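Local coordinates for protein putative NADH-flavin reductase (PDB 4R01) that probably reduces flavins with NAD(P)H, using a Rossmann-type dinucleotide-binding fold, although its true substrate and physiological role are not established, at residues I44-T52 with L76-F84; Q181-L191 with K202-K210. All coordinates share one frame; numbering follows the deposited sequence.

Interaction 1. Residues I44-T52 with L76-F84; sequences IKKDLFELT and LHSKSIELF
The phenyl ring of F49 lies against the first two turns of helix 76-84, its outer rim meeting both side chains and backbone. CE1 of F49 comes to 3.4 Å from S80 N, and CZ of F49 to 3.4 Å from L76 O; both backbone atoms sit near the ring plane, so the rim faces the helix edge-on. That N and O already pair with each other in the helix, S80 N to L76 O at 2.8 Å. L76 CB, 3.7 Å from F49 CZ, and the extended K79 chain, its CB 3.8 Å from F49 CE1, lie to one side of the ring plane; L48 CD2 lies over the opposite face, offset toward the rim. Deeper in, L48 CD1 reaches F84 CZ at 3.4 Å. L83 swings its isobutyl group away from its own N (chi1 166°), and the turn at chi2 sets CD2 3.6 Å from F49 CA. Just before the 3-10 segment 48-50, D47 OD2 accepts from F49 N, above the carboxylate plane, in an Asx turn. On the sheet side, L48 and F84 both touch I7 of strand 3-7. With 392 Å² buried and no hydrogen bonds between the segments, packing rather than directional bonding joins loop to helix.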
loop_
_atom_site.group_PDB
_atom_site.type_symbol
_atom_site.label_atom_id
_atom_site.label_comp_id
_atom_site.label_asym_id
_atom_site.label_seq_id
_atom_site.Cartn_x
_atom_site.Cartn_y
_atom_site.Cartn_z
ATOM N N ILE A 44 -38.039 20.640 -10.481
ATOM C CA ILE A 44 -38.143 20.682 -11.926
ATOM C C ILE A 44 -37.952 19.270 -12.456
ATOM O O ILE A 44 -36.826 18.779 -12.530
ATOM C CB ILE A 44 -37.100 21.625 -12.557
ATOM C CG1 ILE A 44 -37.179 23.015 -11.926
ATOM C CG2 ILE A 44 -37.291 21.706 -14.065
ATOM C CD1 ILE A 44 -36.142 23.985 -12.459
ATOM N N LYS A 45 -39.049 18.600 -12.795
ATOM C CA LYS A 45 -38.942 17.274 -13.384
ATOM C C LYS A 45 -38.684 17.416 -14.872
ATOM O O LYS A 45 -39.585 17.730 -15.645
ATOM C CB LYS A 45 -40.196 16.436 -13.134
ATOM C CG LYS A 45 -40.092 15.036 -13.729
ATOM C CD LYS A 45 -41.271 14.159 -13.353
ATOM C CE LYS A 45 -41.358 13.954 -11.851
ATOM N NZ LYS A 45 -42.451 13.007 -11.491
ATOM N N LYS A 46 -37.442 17.183 -15.263
ATOM C CA LYS A 46 -37.020 17.421 -16.630
ATOM C C LYS A 46 -35.769 16.607 -16.914
ATOM O O LYS A 46 -34.975 16.350 -16.010
ATOM C CB LYS A 46 -36.760 18.912 -16.847
ATOM C CG LYS A 46 -36.746 19.353 -18.295
ATOM C CD LYS A 46 -36.607 20.863 -18.393
ATOM C CE LYS A 46 -36.776 21.340 -19.823
ATOM N NZ LYS A 46 -36.583 22.810 -19.950
ATOM N N ASP A 47 -35.598 16.184 -18.162
ATOM C CA ASP A 47 -34.380 15.485 -18.539
ATOM C C ASP A 47 -33.224 16.472 -18.536
ATOM O O ASP A 47 -33.353 17.589 -19.042
ATOM C CB ASP A 47 -34.516 14.821 -19.907
ATOM C CG ASP A 47 -33.305 13.978 -20.263
ATOM O OD1 ASP A 47 -33.223 12.822 -19.794
ATOM O OD2 ASP A 47 -32.433 14.472 -21.009
ATOM N N LEU A 48 -32.106 16.052 -17.953
ATOM C CA LEU A 48 -30.929 16.900 -17.798
ATOM C C LEU A 48 -30.522 17.613 -19.088
ATOM O O LEU A 48 -30.309 18.826 -19.095
ATOM C CB LEU A 48 -29.754 16.067 -17.284
ATOM C CG LEU A 48 -28.404 16.780 -17.235
ATOM C CD1 LEU A 48 -28.490 17.984 -16.321
ATOM C CD2 LEU A 48 -27.308 15.836 -16.779
ATOM N N PHE A 49 -30.429 16.860 -20.178
ATOM C CA PHE A 49 -29.928 17.402 -21.436
ATOM C C PHE A 49 -31.001 18.149 -22.222
ATOM O O PHE A 49 -30.800 18.501 -23.383
ATOM C CB PHE A 49 -29.331 16.281 -22.285
ATOM C CG PHE A 49 -28.181 15.581 -21.623
ATOM C CD1 PHE A 49 -26.897 16.086 -21.723
ATOM C CD2 PHE A 49 -28.386 14.425 -20.889
ATOM C CE1 PHE A 49 -25.836 15.446 -21.111
ATOM C CE2 PHE A 49 -27.332 13.781 -20.274
ATOM C CZ PHE A 49 -26.054 14.293 -20.385
ATOM N N GLU A 50 -32.137 18.392 -21.578
ATOM C CA GLU A 50 -33.195 19.193 -22.177
ATOM C C GLU A 50 -33.344 20.513 -21.431
ATOM O O GLU A 50 -34.250 21.297 -21.710
ATOM C CB GLU A 50 -34.517 18.425 -22.185
ATOM C CG GLU A 50 -34.730 17.590 -23.439
ATOM C CD GLU A 50 -35.624 16.392 -23.199
ATOM O OE1 GLU A 50 -36.312 16.364 -22.156
ATOM O OE2 GLU A 50 -35.639 15.479 -24.052
ATOM N N LEU A 51 -32.441 20.751 -20.484
ATOM C CA LEU A 51 -32.436 21.994 -19.723
ATOM C C LEU A 51 -32.098 23.189 -20.605
ATOM O O LEU A 51 -31.323 23.077 -21.557
ATOM C CB LEU A 51 -31.440 21.911 -18.564
ATOM C CG LEU A 51 -31.802 21.034 -17.365
ATOM C CD1 LEU A 51 -30.615 20.930 -16.426
ATOM C CD2 LEU A 51 -33.018 21.582 -16.633
ATOM N N THR A 52 -32.684 24.334 -20.276
ATOM C CA THR A 52 -32.414 25.575 -20.990
ATOM C C THR A 52 -31.794 26.591 -20.038
ATOM O O THR A 52 -31.728 26.354 -18.832
ATOM C CB THR A 52 -33.697 26.167 -21.604
ATOM O OG1 THR A 52 -34.522 26.704 -20.561
ATOM C CG2 THR A 52 -34.471 25.096 -22.362
ATOM N N LEU A 76 -21.984 10.476 -20.991
ATOM C CA LEU A 76 -22.879 11.603 -20.744
ATOM C C LEU A 76 -22.306 12.576 -19.715
ATOM O O LEU A 76 -22.773 13.712 -19.603
ATOM C CB LEU A 76 -24.251 11.110 -20.284
ATOM C CG LEU A 76 -25.096 10.422 -21.355
ATOM C CD1 LEU A 76 -26.415 9.951 -20.768
ATOM C CD2 LEU A 76 -25.327 11.355 -22.530
ATOM N N HIS A 77 -21.303 12.128 -18.964
ATOM C CA HIS A 77 -20.608 13.002 -18.026
ATOM C C HIS A 77 -19.972 14.170 -18.767
ATOM O O HIS A 77 -20.061 15.318 -18.332
ATOM C CB HIS A 77 -19.540 12.234 -17.243
ATOM C CG HIS A 77 -20.085 11.427 -16.104
ATOM N ND1 HIS A 77 -20.420 10.096 -16.228
ATOM C CD2 HIS A 77 -20.354 11.765 -14.822
ATOM C CE1 HIS A 77 -20.871 9.649 -15.071
ATOM N NE2 HIS A 77 -20.843 10.642 -14.200
ATOM N N SER A 78 -19.334 13.870 -19.894
ATOM C CA SER A 78 -18.699 14.898 -20.705
ATOM C C SER A 78 -19.743 15.771 -21.384
ATOM O O SER A 78 -19.616 16.994 -21.414
ATOM C CB SER A 78 -17.776 14.271 -21.750
ATOM O OG SER A 78 -16.666 13.641 -21.136
ATOM N N LYS A 79 -20.779 15.136 -21.925
ATOM C CA LYS A 79 -21.826 15.868 -22.629
ATOM C C LYS A 79 -22.549 16.818 -21.681
ATOM O O LYS A 79 -22.993 17.890 -22.091
ATOM C CB LYS A 79 -22.821 14.905 -23.278
ATOM C CG LYS A 79 -23.700 15.553 -24.338
ATOM C CD LYS A 79 -24.835 14.635 -24.763
ATOM C CE LYS A 79 -25.709 15.293 -25.824
ATOM N NZ LYS A 79 -27.049 14.649 -25.937
ATOM N N SER A 80 -22.654 16.426 -20.414
ATOM C CA SER A 80 -23.309 17.263 -19.413
ATOM C C SER A 80 -22.513 18.542 -19.185
ATOM O O SER A 80 -23.086 19.626 -19.071
ATOM C CB SER A 80 -23.489 16.503 -18.095
ATOM O OG SER A 80 -22.240 16.222 -17.488
ATOM N N ILE A 81 -21.191 18.409 -19.130
ATOM C CA ILE A 81 -20.305 19.560 -18.990
ATOM C C ILE A 81 -20.476 20.530 -20.151
ATOM O O ILE A 81 -20.632 21.734 -19.949
ATOM C CB ILE A 81 -18.831 19.134 -18.914
ATOM C CG1 ILE A 81 -18.597 18.252 -17.691
ATOM C CG2 ILE A 81 -17.927 20.354 -18.879
ATOM C CD1 ILE A 81 -18.948 18.916 -16.378
ATOM N N GLU A 82 -20.445 19.992 -21.367
ATOM C CA GLU A 82 -20.615 20.793 -22.572
ATOM C C GLU A 82 -21.951 21.526 -22.541
ATOM O O GLU A 82 -22.043 22.687 -22.936
ATOM C CB GLU A 82 -20.523 19.912 -23.818
ATOM C CG GLU A 82 -19.945 20.614 -25.034
ATOM C CD GLU A 82 -18.439 20.786 -24.944
ATOM O OE1 GLU A 82 -17.728 19.761 -24.883
ATOM O OE2 GLU A 82 -17.969 21.942 -24.931
ATOM N N LEU A 83 -22.980 20.837 -22.057
ATOM C CA LEU A 83 -24.312 21.416 -21.937
ATOM C C LEU A 83 -24.360 22.532 -20.900
ATOM O O LEU A 83 -24.861 23.626 -21.171
ATOM C CB LEU A 83 -25.333 20.339 -21.573
ATOM C CG LEU A 83 -26.681 20.881 -21.092
ATOM C CD1 LEU A 83 -27.490 21.459 -22.248
ATOM C CD2 LEU A 83 -27.462 19.804 -20.368
ATOM N N PHE A 84 -23.845 22.246 -19.707
ATOM C CA PHE A 84 -23.875 23.212 -18.619
ATOM C C PHE A 84 -23.069 24.457 -18.951
ATOM O O PHE A 84 -23.462 25.570 -18.596
ATOM C CB PHE A 84 -23.362 22.581 -17.328
ATOM C CG PHE A 84 -24.408 21.813 -16.579
ATOM C CD1 PHE A 84 -25.516 22.463 -16.062
ATOM C CD2 PHE A 84 -24.284 20.448 -16.386
ATOM C CE1 PHE A 84 -26.485 21.766 -15.373
ATOM C CE2 PHE A 84 -25.248 19.743 -15.695
ATOM C CZ PHE A 84 -26.349 20.406 -15.187
#

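Interaction 2. Residues Q181-L191 with K202-K210; sequences QISYADYAIGL and KERISLLEK
Strand 181-183 passes over the end of strand 203-209 nearly at right angles (87°, axes 4.6 Å apart), and helix 184-191 then runs back across it at 138°, with 8.4 Å between the axes. At the strand crossing, E209 N donates to Q181 O at 2.8 Å, nearly along the C=O axis. A second bond joins the side chains of the same two residues, which lie side by side and point the same way: Q181 NE2 gives to the syn side of E209 OE2 at 2.9 Å. This bond is noticeably bent at the hydrogen, and the amide and carboxylate planes are turned 68° apart. E209 directs its extended chain away from its own backbone N, which brings the carboxylate alongside the amide. A water accepts from S183 N and donates to D186 OD2, with a weak further bond to E209 OE2. D186 OD1 accepts from G163 N and D186 OD2 meets T162 OG1, so this carboxylate belongs to a wider polar network; the backbone N of D186 donates to S183 OG, the N-cap of the helix.

The other half is packing by apolar side chains, partly against backbone. L207 CD1 packs 3.8 Å from Y187 CD1 and 3.6 Å from Y187 O, lying against the helix backbone where G190 has no side chain to intervene. I182 CD1 rests 3.6 Å from L208 N. Y187 OH bonds to V149 O of strand 145-150, and the Y187 ring meets F155 edge-to-face. Helix 184-196 thus packs on the main sheet over strand 203-209, which lies between strands 145-150 and 165-168, while I182 pairs through its backbone with D154 and I156 in the small two-stranded parallel sheet.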
loop_
_atom_site.group_PDB
_atom_site.type_symbol
_atom_site.label_atom_id
_atom_site.label_comp_id
_atom_site.label_asym_id
_atom_site.label_seq_id
_atom_site.Cartn_x
_atom_site.Cartn_y
_atom_site.Cartn_z
ATOM N N GLN A 181 -10.859 8.153 2.944
ATOM C CA GLN A 181 -12.270 7.781 2.931
ATOM C C GLN A 181 -13.124 8.963 3.367
ATOM O O GLN A 181 -12.635 9.862 4.049
ATOM C CB GLN A 181 -12.533 6.582 3.845
ATOM C CG GLN A 181 -12.289 6.874 5.318
ATOM C CD GLN A 181 -12.694 5.728 6.223
ATOM O OE1 GLN A 181 -12.018 4.703 6.290
ATOM N NE2 GLN A 181 -13.801 5.903 6.934
ATOM N N ILE A 182 -14.391 8.966 2.964
ATOM C CA ILE A 182 -15.339 9.965 3.452
ATOM C C ILE A 182 -16.778 9.518 3.200
ATOM O O ILE A 182 -17.067 8.825 2.221
ATOM C CB ILE A 182 -15.096 11.354 2.804
ATOM C CG1 ILE A 182 -15.792 12.455 3.608
ATOM C CG2 ILE A 182 -15.535 11.368 1.342
ATOM C CD1 ILE A 182 -15.462 13.855 3.143
ATOM N N SER A 183 -17.675 9.897 4.103
ATOM C CA SER A 183 -19.091 9.588 3.954
ATOM C C SER A 183 -19.754 10.598 3.029
ATOM O O SER A 183 -19.230 11.693 2.823
ATOM C CB SER A 183 -19.789 9.585 5.312
ATOM O OG SER A 183 -19.770 10.878 5.889
ATOM N N TYR A 184 -20.902 10.230 2.469
ATOM C CA TYR A 184 -21.668 11.157 1.645
ATOM C C TYR A 184 -22.084 12.367 2.473
ATOM O O TYR A 184 -22.061 13.496 1.987
ATOM C CB TYR A 184 -22.895 10.473 1.039
ATOM C CG TYR A 184 -22.615 9.714 -0.243
ATOM C CD1 TYR A 184 -21.355 9.184 -0.503
ATOM C CD2 TYR A 184 -23.609 9.541 -1.203
ATOM C CE1 TYR A 184 -21.095 8.493 -1.673
ATOM C CE2 TYR A 184 -23.358 8.853 -2.379
ATOM C CZ TYR A 184 -22.098 8.331 -2.609
ATOM O OH TYR A 184 -21.838 7.647 -3.776
ATOM N N ALA A 185 -22.437 12.124 3.730
ATOM C CA ALA A 185 -22.848 13.193 4.638
ATOM C C ALA A 185 -21.728 14.210 4.873
ATOM O O ALA A 185 -21.933 15.413 4.709
ATOM C CB ALA A 185 -23.318 12.607 5.961
ATOM N N ASP A 186 -20.547 13.729 5.251
ATOM C CA ASP A 186 -19.407 14.614 5.484
ATOM C C ASP A 186 -18.989 15.344 4.206
ATOM O O ASP A 186 -18.573 16.504 4.254
ATOM C CB ASP A 186 -18.223 13.827 6.053
ATOM C CG ASP A 186 -18.393 13.504 7.528
ATOM O OD1 ASP A 186 -19.005 14.321 8.250
ATOM O OD2 ASP A 186 -17.915 12.437 7.967
ATOM N N TYR A 187 -19.110 14.663 3.070
ATOM C CA TYR A 187 -18.793 15.250 1.772
ATOM C C TYR A 187 -19.733 16.410 1.456
ATOM O O TYR A 187 -19.299 17.458 0.974
ATOM C CB TYR A 187 -18.870 14.185 0.676
ATOM C CG TYR A 187 -18.665 14.699 -0.733
ATOM C CD1 TYR A 187 -17.393 14.787 -1.283
ATOM C CD2 TYR A 187 -19.747 15.073 -1.521
ATOM C CE1 TYR A 187 -17.203 15.248 -2.575
ATOM C CE2 TYR A 187 -19.569 15.534 -2.809
ATOM C CZ TYR A 187 -18.297 15.620 -3.332
ATOM O OH TYR A 187 -18.122 16.080 -4.617
ATOM N N ALA A 188 -21.021 16.217 1.730
ATOM C CA ALA A 188 -22.014 17.265 1.516
ATOM C C ALA A 188 -21.682 18.491 2.358
ATOM O O ALA A 188 -21.783 19.622 1.888
ATOM C CB ALA A 188 -23.415 16.757 1.841
ATOM N N ILE A 189 -21.279 18.254 3.602
ATOM C CA ILE A 189 -20.889 19.335 4.500
ATOM C C ILE A 189 -19.756 20.159 3.896
ATOM O O ILE A 189 -19.818 21.388 3.866
ATOM C CB ILE A 189 -20.457 18.797 5.878
ATOM C CG1 ILE A 189 -21.639 18.121 6.576
ATOM C CG2 ILE A 189 -19.902 19.918 6.741
ATOM C CD1 ILE A 189 -21.319 17.611 7.964
ATOM N N GLY A 190 -18.730 19.476 3.399
ATOM C CA GLY A 190 -17.592 20.147 2.797
ATOM C C GLY A 190 -17.960 20.904 1.537
ATOM O O GLY A 190 -17.480 22.013 1.303
ATOM N N LEU A 191 -18.828 20.307 0.726
ATOM C CA LEU A 191 -19.238 20.918 -0.533
ATOM C C LEU A 191 -20.063 22.191 -0.305
ATOM O O LEU A 191 -19.876 23.191 -0.998
ATOM C CB LEU A 191 -20.025 19.908 -1.373
ATOM C CG LEU A 191 -20.353 20.285 -2.821
ATOM C CD1 LEU A 191 -20.312 19.051 -3.706
ATOM C CD2 LEU A 191 -21.711 20.960 -2.915
ATOM N N LYS A 202 -12.778 27.927 -10.769
ATOM C CA LYS A 202 -12.065 27.363 -11.917
ATOM C C LYS A 202 -10.896 26.477 -11.485
ATOM O O LYS A 202 -9.813 26.535 -12.065
ATOM C CB LYS A 202 -11.568 28.471 -12.847
ATOM C CG LYS A 202 -12.656 29.408 -13.344
ATOM C CD LYS A 202 -12.091 30.418 -14.324
ATOM C CE LYS A 202 -13.095 31.505 -14.648
ATOM N NZ LYS A 202 -12.527 32.483 -15.612
ATOM N N GLU A 203 -11.125 25.657 -10.466
ATOM C CA GLU A 203 -10.126 24.695 -10.020
ATOM C C GLU A 203 -10.790 23.536 -9.284
ATOM O O GLU A 203 -11.983 23.585 -8.981
ATOM C CB GLU A 203 -9.081 25.371 -9.130
ATOM C CG GLU A 203 -9.654 26.201 -7.995
ATOM C CD GLU A 203 -8.578 26.736 -7.065
ATOM O OE1 GLU A 203 -7.886 25.918 -6.422
ATOM O OE2 GLU A 203 -8.419 27.971 -6.983
ATOM N N ARG A 204 -10.021 22.486 -9.014
ATOM C CA ARG A 204 -10.557 21.333 -8.305
ATOM C C ARG A 204 -10.093 21.256 -6.859
ATOM O O ARG A 204 -8.907 21.407 -6.565
ATOM C CB ARG A 204 -10.179 20.025 -9.001
ATOM C CG ARG A 204 -10.381 18.839 -8.069
ATOM C CD ARG A 204 -9.961 17.531 -8.660
ATOM N NE ARG A 204 -8.538 17.477 -8.959
ATOM C CZ ARG A 204 -7.958 16.413 -9.490
ATOM N NH1 ARG A 204 -8.692 15.337 -9.742
ATOM N NH2 ARG A 204 -6.661 16.414 -9.758
ATOM N N ILE A 205 -11.042 21.007 -5.964
ATOM C CA ILE A 205 -10.729 20.700 -4.580
ATOM C C ILE A 205 -11.044 19.237 -4.296
ATOM O O ILE A 205 -11.722 18.576 -5.085
ATOM C CB ILE A 205 -11.520 21.591 -3.614
ATOM C CG1 ILE A 205 -13.022 21.428 -3.862
ATOM C CG2 ILE A 205 -11.103 23.042 -3.779
ATOM C CD1 ILE A 205 -13.883 22.277 -2.956
ATOM N N SER A 206 -10.550 18.730 -3.170
ATOM C CA SER A 206 -10.836 17.357 -2.766
ATOM C C SER A 206 -11.204 17.296 -1.287
ATOM O O SER A 206 -10.757 18.126 -0.491
ATOM C CB SER A 206 -9.639 16.447 -3.058
ATOM O OG SER A 206 -8.460 16.944 -2.450
ATOM N N LEU A 207 -12.023 16.313 -0.926
ATOM C CA LEU A 207 -12.517 16.185 0.441
ATOM C C LEU A 207 -12.240 14.796 1.011
ATOM O O LEU A 207 -12.188 13.817 0.267
ATOM C CB LEU A 207 -14.017 16.487 0.492
ATOM C CG LEU A 207 -14.418 17.906 0.087
ATOM C CD1 LEU A 207 -15.932 18.025 -0.034
ATOM C CD2 LEU A 207 -13.882 18.901 1.098
ATOM N N LEU A 208 -12.063 14.718 2.330
ATOM C CA LEU A 208 -11.782 13.444 2.988
ATOM C C LEU A 208 -11.993 13.553 4.492
ATOM O O LEU A 208 -11.983 14.650 5.043
ATOM C CB LEU A 208 -10.356 12.981 2.650
ATOM C CG LEU A 208 -9.090 13.756 3.056
ATOM C CD1 LEU A 208 -8.562 13.353 4.444
ATOM C CD2 LEU A 208 -8.009 13.668 1.976
ATOM N N GLU A 209 -12.199 12.412 5.144
ATOM C CA GLU A 209 -12.546 12.367 6.567
ATOM C C GLU A 209 -11.366 12.711 7.476
ATOM O O GLU A 209 -10.212 12.526 7.095
ATOM C CB GLU A 209 -13.087 10.981 6.933
ATOM C CG GLU A 209 -13.724 10.876 8.310
ATOM C CD GLU A 209 -14.016 9.441 8.701
ATOM O OE1 GLU A 209 -13.978 9.127 9.910
ATOM O OE2 GLU A 209 -14.277 8.623 7.795
ATOM N N LYS A 210 -11.685 13.203 8.676
ATOM C CA LYS A 210 -10.717 13.512 9.734
ATOM C C LYS A 210 -9.828 14.694 9.373
ATOM O O LYS A 210 -9.582 15.572 10.202
ATOM C CB LYS A 210 -9.851 12.292 10.059
ATOM C CG LYS A 210 -10.641 11.045 10.425
ATOM C CD LYS A 210 -9.732 9.954 10.966
ATOM C CE LYS A 210 -10.517 8.687 11.277
ATOM N NZ LYS A 210 -10.961 7.991 10.035
HETATM O O HOH W 1 -16.576 10.620 6.549
#

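Overall arrangement
Interaction 1 closes before interaction 2 opens along the chain, and the two lie on opposite sides of the chain's centre, their own centres 24 Å apart and their nearest atoms about 11 Å apart without touching. What they share is the main mixed sheet. Segment 44-52 leaves its outermost strand, 42-45, next to strand 27-32, whereas 202-210 supplies strand 203-209 near the other margin, running parallel to 145-150 and antiparallel to 165-168, the outermost strand there. Five parallel strands, from 27-32 to 145-150, separate the two in the sheet order. The contacts therefore join peripheral elements near opposite margins of the sheet in an NAD(P)-binding Rossmann fold.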